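Local structure of L-methionine gamma-lyase (Fusobacterium nucleatum subsp. nucleatum, 6LXU) at residues A171-A176 against T182-D187; V278-K283 against D390-L395. The protein is a tetrameric pyridoxal-phosphate-dependent enzyme of the Cys/Met metabolism family, carrying its cofactor covalently bound to the chain in the aminotransferase-like fold. All coordinates share one frame; numbering follows the deposited sequence.

Contact 1: A171-A176 against T182-D187; sequences ALSKIA and TLVIVD
A176 and V184 make the tightest apolar touch between helix 169-176 and strand 183-187. The methyl CB of A176 points at the strand and meets CG2 of V184 at 3.4 Å, shorter than a usual van der Waals separation, so the packing is tight at this point. A side chain of a single methyl lets the helix come this close to the strand. V184 stands with CG1 anti to its backbone N (chi1 -178°), which turns CG2 toward A176 and leaves CG1 for S173. A second methyl pair, CB of A176 with CG2 of T182 at 3.9 Å, continues the apolar seam to T182, the residue just before the strand.

Polar atoms also take part, but no hydrogen bond crosses between the segments. OG of S173 rests against CG1 of V184 at 3.5 Å, a van der Waals contact only; the hydroxyl is hydrogen-bonded to the carbonyl of L169 one turn back in its own helix, which lets serine sit in a buried, largely apolar place. At the other end, the carbonyl O of A176 lies 3.4 Å from CB of T182. Threonine suits this position because its methyl can pack on A176 while OG1 is hydrogen-bonded to the carbonyl of T151.

The backbone of L183 and I185 is hydrogen-bonded to strand 151-157, the parallel neighbour of strand 183-187. Helix 169-176 links these two adjacent parallel strands in a beta-alpha-beta unit and packs on the seven-stranded sheet of the large PLP-binding domain characteristic of aminotransferase-like enzymes.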
ATOM      1  N   ALA A 171      35.539  -0.646  24.603  1.00  8.08           N
ATOM      2  CA  ALA A 171      36.139  -1.221  25.807  1.00  8.30           C
ATOM      3  C   ALA A 171      35.429  -2.496  26.235  1.00  8.22           C
ATOM      4  O   ALA A 171      36.070  -3.515  26.542  1.00  8.35           O
ATOM      5  CB  ALA A 171      36.120  -0.214  26.932  1.00  8.44           C
ATOM      6  N   LEU A 172      34.091  -2.473  26.202  1.00  8.18           N
ATOM      7  CA  LEU A 172      33.322  -3.655  26.575  1.00  8.31           C
ATOM      8  C   LEU A 172      33.531  -4.799  25.602  1.00  8.19           C
ATOM      9  O   LEU A 172      33.570  -5.959  26.004  1.00  8.24           O
ATOM     10  CB  LEU A 172      31.831  -3.305  26.677  1.00  8.68           C
ATOM     11  CG  LEU A 172      31.477  -2.438  27.879  1.00  9.13           C
ATOM     12  CD1 LEU A 172      30.120  -1.774  27.706  1.00  9.17           C
ATOM     13  CD2 LEU A 172      31.502  -3.276  29.149  1.00  9.63           C
ATOM     14  N   SER A 173      33.670  -4.482  24.321  1.00  8.10           N
ATOM     15  CA  SER A 173      33.899  -5.511  23.334  1.00  8.51           C
ATOM     16  C   SER A 173      35.240  -6.204  23.558  1.00  8.71           C
ATOM     17  O   SER A 173      35.332  -7.405  23.379  1.00  8.70           O
ATOM     18  CB  SER A 173      33.829  -4.966  21.912  1.00  8.53           C
ATOM     19  OG  SER A 173      32.501  -4.512  21.612  1.00  8.93           O
ATOM     20  N   LYS A 174      36.263  -5.436  23.939  1.00  9.02           N
ATOM     21  CA  LYS A 174      37.570  -6.041  24.274  1.00  9.51           C
ATOM     22  C   LYS A 174      37.454  -6.993  25.444  1.00 10.11           C
ATOM     23  O   LYS A 174      38.039  -8.084  25.408  1.00 11.21           O
ATOM     24  CB  LYS A 174      38.608  -4.959  24.562  1.00  9.81           C
ATOM     25  CG  LYS A 174      39.044  -4.255  23.302  1.00 10.23           C
ATOM     26  CD  LYS A 174      39.918  -3.077  23.641  1.00 10.95           C
ATOM     27  CE  LYS A 174      40.360  -2.369  22.390  1.00 11.47           C
ATOM     28  NZ  LYS A 174      41.125  -1.156  22.723  1.00 13.20           N
ATOM     29  N   ILE A 175      36.686  -6.620  26.458  1.00  9.92           N
ATOM     30  CA  ILE A 175      36.469  -7.506  27.614  1.00 10.32           C
ATOM     31  C   ILE A 175      35.746  -8.773  27.184  1.00 10.05           C
ATOM     32  O   ILE A 175      36.149  -9.887  27.522  1.00 11.05           O
ATOM     33  CB  ILE A 175      35.695  -6.789  28.730  1.00 10.70           C
ATOM     34  CG1 ILE A 175      36.572  -5.675  29.308  1.00 11.13           C
ATOM     35  CG2 ILE A 175      35.254  -7.755  29.833  1.00 10.86           C
ATOM     36  CD1 ILE A 175      35.829  -4.660  30.122  1.00 11.72           C
ATOM     37  N   ALA A 176      34.653  -8.616  26.436  1.00  9.52           N
ATOM     38  CA  ALA A 176      33.894  -9.776  25.955  1.00  9.32           C
ATOM     39  C   ALA A 176      34.755 -10.741  25.145  1.00  9.69           C
ATOM     40  O   ALA A 176      34.658 -11.962  25.304  1.00  9.92           O
ATOM     41  CB  ALA A 176      32.715  -9.302  25.120  1.00  9.03           C
ATOM     42  N   THR A 182      32.596 -15.643  22.638  1.00 11.45           N
ATOM     43  CA  THR A 182      31.601 -14.624  22.995  1.00 10.69           C
ATOM     44  C   THR A 182      31.319 -13.653  21.849  1.00  9.92           C
ATOM     45  O   THR A 182      32.242 -13.075  21.260  1.00 10.46           O
ATOM     46  CB  THR A 182      32.049 -13.832  24.227  1.00 10.56           C
ATOM     47  OG1 THR A 182      32.330 -14.733  25.310  1.00 10.89           O
ATOM     48  CG2 THR A 182      30.991 -12.816  24.669  1.00 10.50           C
ATOM     49  N   LEU A 183      30.030 -13.456  21.554  1.00  9.12           N
ATOM     50  CA  LEU A 183      29.586 -12.449  20.585  1.00  8.89           C
ATOM     51  C   LEU A 183      29.090 -11.215  21.306  1.00  8.49           C
ATOM     52  O   LEU A 183      28.387 -11.320  22.309  1.00  9.01           O
ATOM     53  CB  LEU A 183      28.457 -13.008  19.729  1.00  9.35           C
ATOM     54  CG  LEU A 183      28.828 -14.183  18.828  1.00 10.13           C
ATOM     55  CD1 LEU A 183      27.566 -14.839  18.282  1.00 10.42           C
ATOM     56  CD2 LEU A 183      29.750 -13.740  17.702  1.00 11.11           C
ATOM     57  N   VAL A 184      29.440 -10.047  20.772  1.00  7.77           N
ATOM     58  CA  VAL A 184      28.969  -8.781  21.283  1.00  7.57           C
ATOM     59  C   VAL A 184      27.857  -8.280  20.357  1.00  7.27           C
ATOM     60  O   VAL A 184      28.063  -8.146  19.150  1.00  7.00           O
ATOM     61  CB  VAL A 184      30.104  -7.736  21.385  1.00  7.99           C
ATOM     62  CG1 VAL A 184      29.571  -6.435  21.974  1.00  8.51           C
ATOM     63  CG2 VAL A 184      31.250  -8.260  22.243  1.00  8.23           C
ATOM     64  N   ILE A 185      26.690  -8.012  20.960  1.00  6.99           N
ATOM     65  CA  ILE A 185      25.494  -7.569  20.232  1.00  7.20           C
ATOM     66  C   ILE A 185      25.128  -6.212  20.792  1.00  7.00           C
ATOM     67  O   ILE A 185      25.026  -6.061  22.003  1.00  7.23           O
ATOM     68  CB  ILE A 185      24.321  -8.564  20.411  1.00  7.76           C
ATOM     69  CG1 ILE A 185      24.756  -9.965  19.978  1.00  8.43           C
ATOM     70  CG2 ILE A 185      23.100  -8.084  19.640  1.00  7.86           C
ATOM     71  CD1 ILE A 185      23.728 -11.049  20.199  1.00  8.77           C
ATOM     72  N   VAL A 186      24.912  -5.227  19.914  1.00  6.69           N
ATOM     73  CA  VAL A 186      24.534  -3.880  20.336  1.00  6.47           C
ATOM     74  C   VAL A 186      23.233  -3.452  19.675  1.00  6.05           C
ATOM     75  O   VAL A 186      23.102  -3.518  18.456  1.00  6.24           O
ATOM     76  CB  VAL A 186      25.636  -2.855  20.008  1.00  6.87           C
ATOM     77  CG1 VAL A 186      25.185  -1.431  20.295  1.00  7.12           C
ATOM     78  CG2 VAL A 186      26.872  -3.188  20.809  1.00  7.08           C
ATOM     79  N   ASP A 187      22.321  -2.966  20.501  1.00  5.78           N
ATOM     80  CA  ASP A 187      21.101  -2.301  20.033  1.00  5.69           C
ATOM     81  C   ASP A 187      21.438  -0.835  19.797  1.00  5.53           C
ATOM     82  O   ASP A 187      21.598  -0.068  20.738  1.00  5.79           O
ATOM     83  CB  ASP A 187      19.998  -2.504  21.072  1.00  5.89           C
ATOM     84  CG  ASP A 187      18.674  -1.873  20.685  1.00  6.15           C
ATOM     85  OD1 ASP A 187      18.666  -1.003  19.787  1.00  6.43           O
ATOM     86  OD2 ASP A 187      17.648  -2.240  21.313  1.00  6.28           O
TER

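Contact 2: V278-K283 against D390-L395; sequences VDFLNK and DLEQGL
L391 is the first residue of segment 390-395 to reach across, its CB lying 4.1 Å from CE2 of F280. The leucine approaches the phenylalanine ring obliquely, presenting the base of its side chain, and it is buried, as befits an aliphatic residue on the inner side of a helix. F280 is the one residue of segment 278-283 that makes the close contacts: with CG anti to its backbone N (chi1 166°), the long flat side chain spans the gap between the axes of helical segments 278-282 and 390-395, 11.7 Å apart at their closest.

Next along, E392 brings its carboxylate to the ring edge. OE1 lies in the ring plane, 3.4 Å from CZ of F280, and the carboxylate and ring planes stand 81° apart. An edge carries the slightly positive C-H groups, so a carboxylate oxygen is probably a favourable neighbour there. The glutamate chain is bent at chi2 so that OE1 comes to the ring edge, and OE1 also accepts a weak hydrogen bond from NE2 of H284, whose own ring meets that of F280.

Segments 278-282 and 390-395 run nearly parallel, at 15°; they belong to helices 263-282 and 384-396 of the smaller C-terminal domain of the PLP-dependent fold. Their inner sides face its five-stranded sheet: L281 touches I315 and F317, while L395 touches L319, all on strand 314-319.

One turn beyond L391, the side chains of L395 and F280 come from opposite directions, and the branch CD1 of L395 lies 4.1 Å from CE2 of F280.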
ATOM      1  N   VAL A 278      17.739  21.062  24.690  1.00  7.57           N
ATOM      2  CA  VAL A 278      18.518  20.730  25.894  1.00  7.93           C
ATOM      3  C   VAL A 278      18.959  22.005  26.615  1.00  8.50           C
ATOM      4  O   VAL A 278      18.822  22.106  27.849  1.00  9.05           O
ATOM      5  CB  VAL A 278      19.741  19.855  25.559  1.00  7.89           C
ATOM      6  CG1 VAL A 278      20.712  19.742  26.737  1.00  8.20           C
ATOM      7  CG2 VAL A 278      19.291  18.470  25.133  1.00  8.03           C
ATOM      8  N   ASP A 279      19.476  22.975  25.870  1.00  9.22           N
ATOM      9  CA  ASP A 279      19.911  24.224  26.495  1.00 10.73           C
ATOM     10  C   ASP A 279      18.741  24.929  27.183  1.00 10.41           C
ATOM     11  O   ASP A 279      18.888  25.404  28.330  1.00 10.94           O
ATOM     12  CB  ASP A 279      20.560  25.142  25.466  1.00 12.81           C
ATOM     13  CG  ASP A 279      21.356  26.260  26.115  1.00 15.80           C
ATOM     14  OD1 ASP A 279      22.309  25.956  26.849  1.00 19.57           O
ATOM     15  OD2 ASP A 279      20.997  27.426  25.919  1.00 19.62           O
ATOM     16  N   PHE A 280      17.590  24.987  26.516  1.00  9.60           N
ATOM     17  CA  PHE A 280      16.384  25.569  27.093  1.00  9.56           C
ATOM     18  C   PHE A 280      15.969  24.856  28.385  1.00  9.15           C
ATOM     19  O   PHE A 280      15.724  25.493  29.420  1.00  9.44           O
ATOM     20  CB  PHE A 280      15.250  25.533  26.056  1.00  9.80           C
ATOM     21  CG  PHE A 280      13.899  25.799  26.624  1.00 10.29           C
ATOM     22  CD1 PHE A 280      13.519  27.095  26.959  1.00 10.81           C
ATOM     23  CD2 PHE A 280      12.998  24.766  26.849  1.00 10.74           C
ATOM     24  CE1 PHE A 280      12.262  27.345  27.479  1.00 11.48           C
ATOM     25  CE2 PHE A 280      11.748  25.019  27.377  1.00 11.70           C
ATOM     26  CZ  PHE A 280      11.386  26.306  27.694  1.00 11.65           C
ATOM     27  N   LEU A 281      15.875  23.538  28.340  1.00  8.77           N
ATOM     28  CA  LEU A 281      15.440  22.782  29.513  1.00  8.80           C
ATOM     29  C   LEU A 281      16.446  22.863  30.646  1.00  9.00           C
ATOM     30  O   LEU A 281      16.061  23.013  31.816  1.00  9.49           O
ATOM     31  CB  LEU A 281      15.198  21.315  29.168  1.00  8.86           C
ATOM     32  CG  LEU A 281      14.028  21.024  28.227  1.00  8.89           C
ATOM     33  CD1 LEU A 281      14.088  19.586  27.739  1.00  9.33           C
ATOM     34  CD2 LEU A 281      12.697  21.301  28.902  1.00  9.45           C
ATOM     35  N   ASN A 282      17.723  22.770  30.326  1.00  9.12           N
ATOM     36  CA  ASN A 282      18.747  22.753  31.371  1.00 10.06           C
ATOM     37  C   ASN A 282      18.863  24.086  32.103  1.00 10.64           C
ATOM     38  O   ASN A 282      19.335  24.099  33.251  1.00 11.78           O
ATOM     39  CB  ASN A 282      20.100  22.360  30.794  1.00 10.19           C
ATOM     40  CG  ASN A 282      21.019  21.723  31.818  1.00 10.59           C
ATOM     41  OD1 ASN A 282      20.575  20.979  32.688  1.00 11.40           O
ATOM     42  ND2 ASN A 282      22.319  21.969  31.673  1.00 11.62           N
ATOM     43  N   LYS A 283      18.442  25.180  31.472  1.00 11.09           N
ATOM     44  CA  LYS A 283      18.405  26.510  32.097  1.00 12.02           C
ATOM     45  C   LYS A 283      17.038  26.860  32.674  1.00 11.37           C
ATOM     46  O   LYS A 283      16.874  27.955  33.231  1.00 11.69           O
ATOM     47  CB  LYS A 283      18.829  27.574  31.075  1.00 13.53           C
ATOM     48  CG  LYS A 283      20.276  27.456  30.638  1.00 15.15           C
ATOM     49  CD  LYS A 283      20.619  28.403  29.499  1.00 16.56           C
ATOM     50  CE  LYS A 283      22.109  28.368  29.185  1.00 18.04           C
ATOM     51  NZ  LYS A 283      22.435  29.087  27.921  1.00 19.30           N
ATOM     52  N   ASP A 390       5.787  25.514  22.908  1.00  8.60           N
ATOM     53  CA  ASP A 390       4.849  24.572  23.487  1.00  8.65           C
ATOM     54  C   ASP A 390       5.312  24.115  24.872  1.00  8.88           C
ATOM     55  O   ASP A 390       4.533  24.130  25.817  1.00  9.10           O
ATOM     56  CB  ASP A 390       4.657  23.370  22.542  1.00  8.59           C
ATOM     57  CG  ASP A 390       3.526  22.459  22.945  1.00  9.02           C
ATOM     58  OD1 ASP A 390       2.468  22.973  23.401  1.00  9.55           O
ATOM     59  OD2 ASP A 390       3.653  21.224  22.752  1.00  8.68           O
ATOM     60  N   LEU A 391       6.562  23.689  24.983  1.00  8.80           N
ATOM     61  CA  LEU A 391       7.099  23.308  26.294  1.00  9.26           C
ATOM     62  C   LEU A 391       7.035  24.467  27.291  1.00 10.01           C
ATOM     63  O   LEU A 391       6.669  24.259  28.454  1.00 10.77           O
ATOM     64  CB  LEU A 391       8.532  22.822  26.157  1.00  9.06           C
ATOM     65  CG  LEU A 391       8.732  21.523  25.366  1.00  9.22           C
ATOM     66  CD1 LEU A 391      10.201  21.311  25.050  1.00  9.39           C
ATOM     67  CD2 LEU A 391       8.163  20.333  26.114  1.00  9.59           C
ATOM     68  N   GLU A 392       7.378  25.668  26.839  1.00 10.29           N
ATOM     69  CA  GLU A 392       7.371  26.843  27.715  1.00 11.50           C
ATOM     70  C   GLU A 392       5.981  27.114  28.270  1.00 11.37           C
ATOM     71  O   GLU A 392       5.842  27.305  29.493  1.00 11.56           O
ATOM     72  CB  GLU A 392       7.918  28.066  26.978  1.00 12.89           C
ATOM     73  CG  GLU A 392       7.854  29.394  27.741  1.00 14.92           C
ATOM     74  CD  GLU A 392       8.553  29.391  29.082  1.00 17.96           C
ATOM     75  OE1 GLU A 392       9.421  28.524  29.346  1.00 20.32           O
ATOM     76  OE2 GLU A 392       8.223  30.283  29.902  1.00 21.73           O
ATOM     77  N   GLN A 393       4.950  27.128  27.425  1.00 11.13           N
ATOM     78  CA  GLN A 393       3.594  27.384  27.923  1.00 11.50           C
ATOM     79  C   GLN A 393       3.114  26.269  28.840  1.00 11.47           C
ATOM     80  O   GLN A 393       2.430  26.538  29.829  1.00 12.09           O
ATOM     81  CB  GLN A 393       2.597  27.711  26.798  1.00 11.64           C
ATOM     82  CG  GLN A 393       2.247  26.569  25.843  1.00 11.81           C
ATOM     83  CD  GLN A 393       1.257  25.568  26.400  1.00 12.41           C
ATOM     84  OE1 GLN A 393       0.441  25.882  27.280  1.00 13.65           O
ATOM     85  NE2 GLN A 393       1.312  24.343  25.889  1.00 12.22           N
ATOM     86  N   GLY A 394       3.487  25.018  28.558  1.00 11.18           N
ATOM     87  CA  GLY A 394       3.138  23.914  29.433  1.00 11.19           C
ATOM     88  C   GLY A 394       3.813  24.018  30.792  1.00 11.14           C
ATOM     89  O   GLY A 394       3.191  23.774  31.842  1.00 11.75           O
ATOM     90  N   LEU A 395       5.093  24.359  30.778  1.00 11.21           N
ATOM     91  CA  LEU A 395       5.858  24.527  32.024  1.00 11.79           C
ATOM     92  C   LEU A 395       5.308  25.674  32.882  1.00 13.17           C
ATOM     93  O   LEU A 395       5.350  25.590  34.116  1.00 13.18           O
ATOM     94  CB  LEU A 395       7.340  24.754  31.728  1.00 11.25           C
ATOM     95  CG  LEU A 395       8.103  23.533  31.191  1.00 11.05           C
ATOM     96  CD1 LEU A 395       9.409  23.984  30.558  1.00 11.21           C
ATOM     97  CD2 LEU A 395       8.339  22.496  32.276  1.00 11.12           C
TER

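Contact 1 is wholly buried and belongs to the large PLP-binding domain, where neighbouring elements of one beta-alpha-beta unit pack after a short connection. Contact 2 is only partly buried, lies farther from the centre of the chain, and brings together two helices of the smaller domain that are more than a hundred residues apart in sequence. The two share no helix or strand; their centres are about 37 Å apart and their nearest atoms about 19 Å. Small residues permit close helix-to-strand packing in contact 1, whereas one large aromatic ring bridges widely spaced helices in contact 2, with aliphatic neighbours inward and a carboxylate on its partly exposed side.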